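Local coordinates for Poly(A) RNA polymerase protein 2 (PDB 3NYB) that probably adds adenosine tails to RNA as the catalytic subunit of the TRAMP complex, in which it pairs with a zinc-knuckle protein for RNA surveillance, at residues Asp10-Glu24 and Leu303-Leu317. The protein carries 1 engineered substitution. Numbering follows the deposited sequence.
Sequences DHSKQKEISDWLTFE and LHSATFKDRLGKSIL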
ATOM      1  N   ASP A  10      11.237  17.494 -15.270  1.00 45.65           N
ATOM      2  CA  ASP A  10      12.583  17.059 -14.935  1.00 55.59           C
ATOM      3  C   ASP A  10      13.089  17.770 -13.686  1.00 45.47           C
ATOM      4  O   ASP A  10      13.034  18.996 -13.609  1.00 32.32           O
ATOM      5  CB  ASP A  10      13.520  17.335 -16.107  1.00 56.74           C
ATOM      6  CG  ASP A  10      14.966  17.203 -15.729  1.00 58.44           C
ATOM      7  OD1 ASP A  10      15.598  18.234 -15.412  1.00 66.46           O
ATOM      8  OD2 ASP A  10      15.466  16.064 -15.738  1.00 61.82           O
ATOM      9  N   HIS A  11      13.566  17.001 -12.708  1.00 44.47           N
ATOM     10  CA  HIS A  11      14.159  17.577 -11.499  1.00 48.59           C
ATOM     11  C   HIS A  11      15.620  17.190 -11.344  1.00 49.57           C
ATOM     12  O   HIS A  11      16.112  17.069 -10.223  1.00 38.13           O
ATOM     13  CB  HIS A  11      13.418  17.101 -10.259  1.00 48.71           C
ATOM     14  CG  HIS A  11      11.932  17.164 -10.386  1.00 59.50           C
ATOM     15  ND1 HIS A  11      11.235  18.356 -10.369  1.00 55.95           N
ATOM     16  CD2 HIS A  11      11.006  16.187 -10.518  1.00 56.29           C
ATOM     17  CE1 HIS A  11       9.947  18.107 -10.486  1.00 48.62           C
ATOM     18  NE2 HIS A  11       9.778  16.799 -10.577  1.00 55.54           N
ATOM     19  N   SER A  12      16.304  16.987 -12.467  1.00 60.01           N
ATOM     20  CA  SER A  12      17.653  16.436 -12.441  1.00 47.84           C
ATOM     21  C   SER A  12      18.625  17.391 -11.778  1.00 43.36           C
ATOM     22  O   SER A  12      19.670  16.969 -11.302  1.00 60.75           O
ATOM     23  CB  SER A  12      18.136  16.062 -13.851  1.00 39.72           C
ATOM     24  OG  SER A  12      18.193  17.194 -14.700  1.00 48.40           O
ATOM     25  N   LYS A  13      18.274  18.673 -11.734  1.00 50.29           N
ATOM     26  CA  LYS A  13      19.168  19.697 -11.184  1.00 64.66           C
ATOM     27  C   LYS A  13      19.019  19.889  -9.668  1.00 62.57           C
ATOM     28  O   LYS A  13      19.628  20.786  -9.085  1.00 67.06           O
ATOM     29  CB  LYS A  13      18.969  21.038 -11.904  1.00 68.36           C
ATOM     30  CG  LYS A  13      19.190  20.994 -13.412  1.00 79.39           C
ATOM     31  CD  LYS A  13      20.665  20.854 -13.776  1.00 81.17           C
ATOM     32  CE  LYS A  13      20.865  20.792 -15.294  1.00 85.98           C
ATOM     33  NZ  LYS A  13      20.375  19.515 -15.913  1.00 86.83           N
ATOM     34  N   GLN A  14      18.217  19.042  -9.034  1.00 53.98           N
ATOM     35  CA  GLN A  14      17.927  19.178  -7.613  1.00 57.32           C
ATOM     36  C   GLN A  14      19.153  18.820  -6.779  1.00 63.02           C
ATOM     37  O   GLN A  14      19.867  17.871  -7.097  1.00 58.60           O
ATOM     38  CB  GLN A  14      16.757  18.269  -7.235  1.00 64.37           C
ATOM     39  CG  GLN A  14      15.954  18.754  -6.051  1.00 73.75           C
ATOM     40  CD  GLN A  14      15.040  19.904  -6.414  1.00 71.78           C
ATOM     41  OE1 GLN A  14      14.624  20.673  -5.553  1.00 62.31           O
ATOM     42  NE2 GLN A  14      14.722  20.025  -7.696  1.00 79.33           N
ATOM     43  N   LYS A  15      19.385  19.577  -5.708  1.00 61.87           N
ATOM     44  CA  LYS A  15      20.552  19.372  -4.854  1.00 70.00           C
ATOM     45  C   LYS A  15      20.408  18.117  -4.010  1.00 77.48           C
ATOM     46  O   LYS A  15      21.323  17.294  -3.932  1.00 80.14           O
ATOM     47  CB  LYS A  15      20.761  20.580  -3.942  1.00 88.47           C
ATOM     48  CG  LYS A  15      20.747  21.916  -4.668  1.00108.14           C
ATOM     49  CD  LYS A  15      20.888  23.080  -3.694  1.00115.71           C
ATOM     50  CE  LYS A  15      20.749  24.421  -4.401  1.00110.87           C
ATOM     51  NZ  LYS A  15      20.772  25.550  -3.430  1.00105.49           N
ATOM     52  N   GLU A  16      19.254  17.978  -3.366  1.00 81.36           N
ATOM     53  CA  GLU A  16      18.965  16.789  -2.575  1.00 74.99           C
ATOM     54  C   GLU A  16      18.222  15.764  -3.423  1.00 64.33           C
ATOM     55  O   GLU A  16      17.118  16.019  -3.908  1.00 63.97           O
ATOM     56  CB  GLU A  16      18.149  17.151  -1.329  1.00 73.75           C
ATOM     57  CG  GLU A  16      18.909  17.962  -0.283  1.00 77.24           C
ATOM     58  CD  GLU A  16      19.956  17.142   0.450  1.00 90.18           C
ATOM     59  OE1 GLU A  16      20.344  16.074  -0.070  1.00 96.56           O
ATOM     60  OE2 GLU A  16      20.392  17.563   1.548  1.00 93.24           O
ATOM     61  N   ILE A  17      18.834  14.603  -3.613  1.00 55.66           N
ATOM     62  CA  ILE A  17      18.218  13.561  -4.418  1.00 55.83           C
ATOM     63  C   ILE A  17      16.878  13.146  -3.813  1.00 50.82           C
ATOM     64  O   ILE A  17      15.955  12.767  -4.524  1.00 60.86           O
ATOM     65  CB  ILE A  17      19.140  12.338  -4.538  1.00 63.87           C
ATOM     66  CG1 ILE A  17      18.827  11.545  -5.804  1.00 60.91           C
ATOM     67  CG2 ILE A  17      19.034  11.463  -3.307  1.00 81.04           C
ATOM     68  CD1 ILE A  17      19.587  12.031  -7.012  1.00 63.89           C
ATOM     69  N   SER A  18      16.778  13.240  -2.492  1.00 55.63           N
ATOM     70  CA  SER A  18      15.571  12.867  -1.765  1.00 56.33           C
ATOM     71  C   SER A  18      14.437  13.849  -2.010  1.00 52.70           C
ATOM     72  O   SER A  18      13.328  13.657  -1.516  1.00 56.77           O
ATOM     73  CB  SER A  18      15.868  12.805  -0.272  1.00 62.75           C
ATOM     74  OG  SER A  18      16.541  13.986   0.145  1.00 76.11           O
ATOM     75  N   ASP A  19      14.732  14.910  -2.755  1.00 55.72           N
ATOM     76  CA  ASP A  19      13.725  15.889  -3.168  1.00 57.86           C
ATOM     77  C   ASP A  19      13.283  15.593  -4.597  1.00 50.20           C
ATOM     78  O   ASP A  19      12.093  15.526  -4.882  1.00 47.27           O
ATOM     79  CB  ASP A  19      14.281  17.307  -3.075  1.00 67.67           C
ATOM     80  CG  ASP A  19      14.540  17.741  -1.643  1.00 81.49           C
ATOM     81  OD1 ASP A  19      14.455  16.884  -0.730  1.00 87.88           O
ATOM     82  OD2 ASP A  19      14.831  18.941  -1.435  1.00 75.07           O
ATOM     83  N   TRP A  20      14.261  15.467  -5.487  1.00 40.70           N
ATOM     84  CA  TRP A  20      14.121  14.746  -6.742  1.00 43.08           C
ATOM     85  C   TRP A  20      13.027  13.701  -6.548  1.00 46.89           C
ATOM     86  O   TRP A  20      11.971  13.733  -7.199  1.00 34.58           O
ATOM     87  CB  TRP A  20      15.438  14.012  -7.006  1.00 58.86           C
ATOM     88  CG  TRP A  20      15.909  13.839  -8.434  1.00 60.80           C
ATOM     89  CD1 TRP A  20      17.204  13.951  -8.888  1.00 62.36           C
ATOM     90  CD2 TRP A  20      15.115  13.483  -9.576  1.00 43.94           C
ATOM     91  NE1 TRP A  20      17.257  13.704 -10.238  1.00 46.67           N
ATOM     92  CE2 TRP A  20      16.011  13.420 -10.674  1.00 54.46           C
ATOM     93  CE3 TRP A  20      13.767  13.232  -9.762  1.00 67.58           C
ATOM     94  CZ2 TRP A  20      15.549  13.105 -11.957  1.00 75.43           C
ATOM     95  CZ3 TRP A  20      13.326  12.923 -11.045  1.00 91.05           C
ATOM     96  CH2 TRP A  20      14.215  12.866 -12.122  1.00 91.95           C
ATOM     97  N   LEU A  21      13.280  12.768  -5.635  1.00 45.22           N
ATOM     98  CA  LEU A  21      12.369  11.644  -5.442  1.00 45.76           C
ATOM     99  C   LEU A  21      10.964  12.089  -5.039  1.00 38.68           C
ATOM    100  O   LEU A  21       9.972  11.668  -5.632  1.00 34.11           O
ATOM    101  CB  LEU A  21      12.919  10.666  -4.407  1.00 43.17           C
ATOM    102  CG  LEU A  21      12.058   9.406  -4.304  1.00 43.35           C
ATOM    103  CD1 LEU A  21      11.916   8.769  -5.671  1.00 42.40           C
ATOM    104  CD2 LEU A  21      12.639   8.424  -3.320  1.00 41.84           C
ATOM    105  N   THR A  22      10.892  12.924  -4.010  1.00 32.72           N
ATOM    106  CA  THR A  22       9.629  13.439  -3.527  1.00 24.30           C
ATOM    107  C   THR A  22       8.801  14.041  -4.662  1.00 33.34           C
ATOM    108  O   THR A  22       7.624  13.731  -4.819  1.00 42.28           O
ATOM    109  CB  THR A  22       9.884  14.485  -2.450  1.00 32.54           C
ATOM    110  OG1 THR A  22      10.349  13.822  -1.266  1.00 47.08           O
ATOM    111  CG2 THR A  22       8.614  15.270  -2.144  1.00 21.50           C
ATOM    112  N   PHE A  23       9.436  14.888  -5.463  1.00 35.61           N
ATOM    113  CA  PHE A  23       8.785  15.510  -6.603  1.00 35.45           C
ATOM    114  C   PHE A  23       8.322  14.493  -7.646  1.00 35.38           C
ATOM    115  O   PHE A  23       7.247  14.643  -8.231  1.00 33.89           O
ATOM    116  CB  PHE A  23       9.715  16.537  -7.252  1.00 43.23           C
ATOM    117  CG  PHE A  23      10.060  17.687  -6.361  1.00 57.89           C
ATOM    118  CD1 PHE A  23       9.185  18.096  -5.366  1.00 77.77           C
ATOM    119  CD2 PHE A  23      11.246  18.380  -6.531  1.00 64.46           C
ATOM    120  CE1 PHE A  23       9.498  19.169  -4.541  1.00 85.24           C
ATOM    121  CE2 PHE A  23      11.564  19.455  -5.715  1.00 68.92           C
ATOM    122  CZ  PHE A  23      10.689  19.849  -4.717  1.00 77.90           C
ATOM    123  N   GLU A  24       9.127  13.464  -7.886  1.00 35.56           N
ATOM    124  CA  GLU A  24       8.740  12.457  -8.863  1.00 37.31           C
ATOM    125  C   GLU A  24       7.555  11.645  -8.358  1.00 34.20           C
ATOM    126  O   GLU A  24       6.690  11.261  -9.137  1.00 31.10           O
ATOM    127  CB  GLU A  24       9.898  11.528  -9.253  1.00 35.95           C
ATOM    128  CG  GLU A  24       9.608  10.805 -10.564  1.00 40.65           C
ATOM    129  CD  GLU A  24      10.578   9.688 -10.893  1.00 47.00           C
ATOM    130  OE1 GLU A  24      11.665   9.621 -10.280  1.00 46.90           O
ATOM    131  OE2 GLU A  24      10.238   8.875 -11.781  1.00 36.44           O
ATOM    132  N   LEU A 303      22.996   8.567  -8.981  1.00 62.16           N
ATOM    133  CA  LEU A 303      22.729   9.890  -9.547  1.00 54.86           C
ATOM    134  C   LEU A 303      23.494  10.990  -8.818  1.00 61.38           C
ATOM    135  O   LEU A 303      24.057  11.886  -9.447  1.00 72.11           O
ATOM    136  CB  LEU A 303      21.227  10.196  -9.547  1.00 54.35           C
ATOM    137  CG  LEU A 303      20.325   9.249 -10.349  1.00 59.62           C
ATOM    138  CD1 LEU A 303      18.869   9.563 -10.095  1.00 55.02           C
ATOM    139  CD2 LEU A 303      20.633   9.299 -11.842  1.00 53.97           C
ATOM    140  N   HIS A 304      23.517  10.914  -7.490  1.00 65.93           N
ATOM    141  CA  HIS A 304      24.232  11.892  -6.671  1.00 75.22           C
ATOM    142  C   HIS A 304      25.736  11.878  -6.948  1.00 81.98           C
ATOM    143  O   HIS A 304      26.484  12.676  -6.391  1.00 81.00           O
ATOM    144  CB  HIS A 304      23.974  11.636  -5.183  1.00 73.61           C
ATOM    145  CG  HIS A 304      24.568  12.671  -4.277  1.00 79.92           C
ATOM    146  ND1 HIS A 304      23.913  13.841  -3.953  1.00 90.57           N
ATOM    147  CD2 HIS A 304      25.751  12.708  -3.619  1.00 66.79           C
ATOM    148  CE1 HIS A 304      24.669  14.555  -3.137  1.00 84.90           C
ATOM    149  NE2 HIS A 304      25.788  13.889  -2.918  1.00 70.94           N
ATOM    150  N   SER A 305      26.166  10.970  -7.816  1.00 83.05           N
ATOM    151  CA  SER A 305      27.571  10.852  -8.174  1.00 85.70           C
ATOM    152  C   SER A 305      27.770  10.880  -9.687  1.00 88.36           C
ATOM    153  O   SER A 305      28.732  10.310 -10.204  1.00 93.45           O
ATOM    154  CB  SER A 305      28.150   9.560  -7.600  1.00 89.15           C
ATOM    155  OG  SER A 305      27.486   8.432  -8.133  1.00 90.20           O
ATOM    156  N   ALA A 306      26.859  11.537 -10.396  1.00 75.17           N
ATOM    157  CA  ALA A 306      26.958  11.627 -11.845  1.00 73.77           C
ATOM    158  C   ALA A 306      26.892  13.074 -12.296  1.00 73.40           C
ATOM    159  O   ALA A 306      26.431  13.944 -11.557  1.00 70.47           O
ATOM    160  CB  ALA A 306      25.859  10.814 -12.503  1.00 79.24           C
ATOM    161  N   THR A 307      27.366  13.323 -13.511  1.00 74.45           N
ATOM    162  CA  THR A 307      27.301  14.649 -14.106  1.00 84.64           C
ATOM    163  C   THR A 307      25.851  15.060 -14.297  1.00 94.12           C
ATOM    164  O   THR A 307      25.018  14.244 -14.679  1.00 98.47           O
ATOM    165  CB  THR A 307      27.979  14.667 -15.482  1.00 87.11           C
ATOM    166  OG1 THR A 307      29.334  14.226 -15.350  1.00 83.51           O
ATOM    167  CG2 THR A 307      27.953  16.071 -16.083  1.00 89.92           C
ATOM    168  N   PHE A 308      25.552  16.328 -14.037  1.00 97.85           N
ATOM    169  CA  PHE A 308      24.205  16.845 -14.242  1.00 95.74           C
ATOM    170  C   PHE A 308      23.700  16.516 -15.643  1.00 93.19           C
ATOM    171  O   PHE A 308      22.496  16.354 -15.856  1.00 96.46           O
ATOM    172  CB  PHE A 308      24.154  18.350 -13.984  1.00 98.54           C
ATOM    173  CG  PHE A 308      24.171  18.715 -12.524  1.00110.75           C
ATOM    174  CD1 PHE A 308      25.364  18.756 -11.818  1.00121.26           C
ATOM    175  CD2 PHE A 308      22.992  19.011 -11.856  1.00110.53           C
ATOM    176  CE1 PHE A 308      25.382  19.088 -10.475  1.00124.43           C
ATOM    177  CE2 PHE A 308      23.002  19.347 -10.513  1.00114.01           C
ATOM    178  CZ  PHE A 308      24.199  19.383  -9.822  1.00122.84           C
ATOM    179  N   LYS A 309      24.626  16.402 -16.591  1.00 91.45           N
ATOM    180  CA  LYS A 309      24.285  16.028 -17.962  1.00 92.26           C
ATOM    181  C   LYS A 309      23.754  14.598 -18.057  1.00 97.68           C
ATOM    182  O   LYS A 309      22.952  14.281 -18.934  1.00105.57           O
ATOM    183  CB  LYS A 309      25.493  16.197 -18.890  1.00 89.25           C
ATOM    184  CG  LYS A 309      25.744  17.624 -19.352  1.00 90.89           C
ATOM    185  CD  LYS A 309      26.813  17.666 -20.433  1.00 97.74           C
ATOM    186  CE  LYS A 309      26.909  19.042 -21.082  1.00103.67           C
ATOM    187  NZ  LYS A 309      25.681  19.392 -21.853  1.00103.40           N
ATOM    188  N   ASP A 310      24.214  13.733 -17.158  1.00 95.27           N
ATOM    189  CA  ASP A 310      23.793  12.336 -17.153  1.00 91.80           C
ATOM    190  C   ASP A 310      22.494  12.165 -16.383  1.00 83.00           C
ATOM    191  O   ASP A 310      21.859  11.115 -16.444  1.00 83.53           O
ATOM    192  CB  ASP A 310      24.870  11.453 -16.524  1.00 97.55           C
ATOM    193  CG  ASP A 310      26.118  11.359 -17.376  1.00100.09           C
ATOM    194  OD1 ASP A 310      26.067  10.692 -18.432  1.00102.46           O
ATOM    195  OD2 ASP A 310      27.153  11.941 -16.980  1.00 92.67           O
ATOM    196  N   ARG A 311      22.112  13.201 -15.647  1.00 70.19           N
ATOM    197  CA  ARG A 311      20.904  13.147 -14.843  1.00 63.65           C
ATOM    198  C   ARG A 311      19.700  13.608 -15.660  1.00 59.03           C
ATOM    199  O   ARG A 311      18.584  13.122 -15.465  1.00 49.90           O
ATOM    200  CB  ARG A 311      21.060  14.014 -13.594  1.00 54.50           C
ATOM    201  CG  ARG A 311      22.366  13.813 -12.860  1.00 46.61           C
ATOM    202  CD  ARG A 311      22.578  14.912 -11.845  1.00 54.23           C
ATOM    203  NE  ARG A 311      22.027  14.575 -10.540  1.00 61.18           N
ATOM    204  CZ  ARG A 311      21.808  15.455  -9.569  1.00 67.07           C
ATOM    205  NH1 ARG A 311      22.076  16.736  -9.761  1.00 75.91           N
ATOM    206  NH2 ARG A 311      21.312  15.055  -8.410  1.00 70.89           N
ATOM    207  N   LEU A 312      19.944  14.541 -16.575  1.00 53.99           N
ATOM    208  CA  LEU A 312      18.899  15.088 -17.431  1.00 52.85           C
ATOM    209  C   LEU A 312      17.918  14.016 -17.891  1.00 51.15           C
ATOM    210  O   LEU A 312      18.310  12.981 -18.437  1.00 54.45           O
ATOM    211  CB  LEU A 312      19.508  15.794 -18.646  1.00 53.29           C
ATOM    212  CG  LEU A 312      18.521  16.682 -19.407  1.00 57.45           C
ATOM    213  CD1 LEU A 312      17.927  17.717 -18.457  1.00 48.51           C
ATOM    214  CD2 LEU A 312      19.159  17.355 -20.624  1.00 60.23           C
ATOM    215  N   GLY A 313      16.637  14.273 -17.650  1.00 47.30           N
ATOM    216  CA  GLY A 313      15.565  13.388 -18.070  1.00 47.52           C
ATOM    217  C   GLY A 313      15.566  12.001 -17.453  1.00 49.08           C
ATOM    218  O   GLY A 313      15.027  11.065 -18.044  1.00 52.87           O
ATOM    219  N   LYS A 314      16.161  11.855 -16.273  1.00 39.31           N
ATOM    220  CA  LYS A 314      16.229  10.544 -15.641  1.00 42.62           C
ATOM    221  C   LYS A 314      15.108  10.343 -14.641  1.00 36.85           C
ATOM    222  O   LYS A 314      14.467  11.296 -14.221  1.00 38.49           O
ATOM    223  CB  LYS A 314      17.590  10.291 -14.989  1.00 45.71           C
ATOM    224  CG  LYS A 314      18.691  10.019 -15.989  1.00 53.45           C
ATOM    225  CD  LYS A 314      18.166   9.213 -17.167  1.00 68.17           C
ATOM    226  CE  LYS A 314      19.204   9.135 -18.278  1.00 78.54           C
ATOM    227  NZ  LYS A 314      20.471   8.555 -17.763  1.00 79.61           N
ATOM    228  N   SER A 315      14.876   9.086 -14.281  1.00 40.77           N
ATOM    229  CA  SER A 315      13.787   8.727 -13.396  1.00 27.64           C
ATOM    230  C   SER A 315      14.274   7.823 -12.288  1.00 33.78           C
ATOM    231  O   SER A 315      14.901   6.797 -12.546  1.00 53.16           O
ATOM    232  CB  SER A 315      12.693   8.009 -14.171  1.00 26.30           C
ATOM    233  OG  SER A 315      11.731   7.502 -13.275  1.00 32.49           O
ATOM    234  N   ILE A 316      13.978   8.207 -11.051  1.00 37.32           N
ATOM    235  CA  ILE A 316      14.341   7.404  -9.890  1.00 39.47           C
ATOM    236  C   ILE A 316      13.360   6.244  -9.719  1.00 43.95           C
ATOM    237  O   ILE A 316      13.776   5.086  -9.606  1.00 49.95           O
ATOM    238  CB  ILE A 316      14.328   8.238  -8.602  1.00 39.21           C
ATOM    239  CG1 ILE A 316      15.399   9.317  -8.631  1.00 45.52           C
ATOM    240  CG2 ILE A 316      14.540   7.352  -7.399  1.00 39.91           C
ATOM    241  CD1 ILE A 316      15.298  10.276  -7.461  1.00 44.83           C
ATOM    242  N   LEU A 317      12.065   6.573  -9.700  1.00 36.24           N
ATOM    243  CA  LEU A 317      10.996   5.591  -9.529  1.00 32.07           C
ATOM    244  C   LEU A 317      10.929   4.592 -10.682  1.00 40.44           C
ATOM    245  O   LEU A 317      10.644   3.414 -10.471  1.00 44.99           O
ATOM    246  CB  LEU A 317       9.634   6.276  -9.397  1.00 24.61           C
ATOM    247  CG  LEU A 317       9.280   7.096  -8.176  1.00 30.59           C
ATOM    248  CD1 LEU A 317       7.930   7.781  -8.384  1.00 26.27           C
ATOM    249  CD2 LEU A 317       9.232   6.192  -6.970  1.00 24.31           C
TER
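Glu24 reaches the Ser315 hydroxyl and the Ile316 and Leu317 amides because its CG stands anti to the backbone N (chi1 -162°) and the chain runs on extended, carrying the carboxylate across. Glu24 OE1 receives two amides: Ile316 N at 2.8 Å, along the syn lone pair, and Leu317 N at 3.1 Å, from above the carboxylate plane. OE2 takes the Ser315 hydroxyl on its syn side and also Trp5 NE1. A forked anion at the end of a long chain suits this place, where one group must accept several N-H and O-H donors; an alanine here would probably leave the amides of Ile316 and Leu317 and the Ser315 hydroxyl without their acceptor.

Beside this polar grip, Ile316 packs against the flank of helix 17-31. Ile316 CD1 lies over one face of the indole, 3.7 Å from Trp20 CG, while the backbone of His11 and Ser12 lies over the opposite face. Ile316 CG2 packs on Leu21 CD1, the two side chains crossing at about a right angle; a branched aliphatic residue can serve both neighbours at once. Ile17 CD1 turns onto Leu303 CB, 3.5 Å away, joining the first turn of helix 17-31 to helix 282-304.

Farther along, Asp10 OD2 accepts Gly313 N at 2.9 Å, 42° out of the carboxylate plane, and OD1 takes the Ser12 hydroxyl, a short acidic side chain thus tying two loops. The glycine supplies the positive phi of the type II turn Arg311-Lys314. The long Arg311 chain, bent at chi3, brings NH2 to Gln14 O in a weak bond at 3.4 Å.

Carboxylates of segment 10-24 thus hold main-chain N-H groups of segment 303-317 around an apolar centre, a chemistry that fastens two segments far apart in the sequence beside the AIR2 chain, which packs on Ser18 and His304.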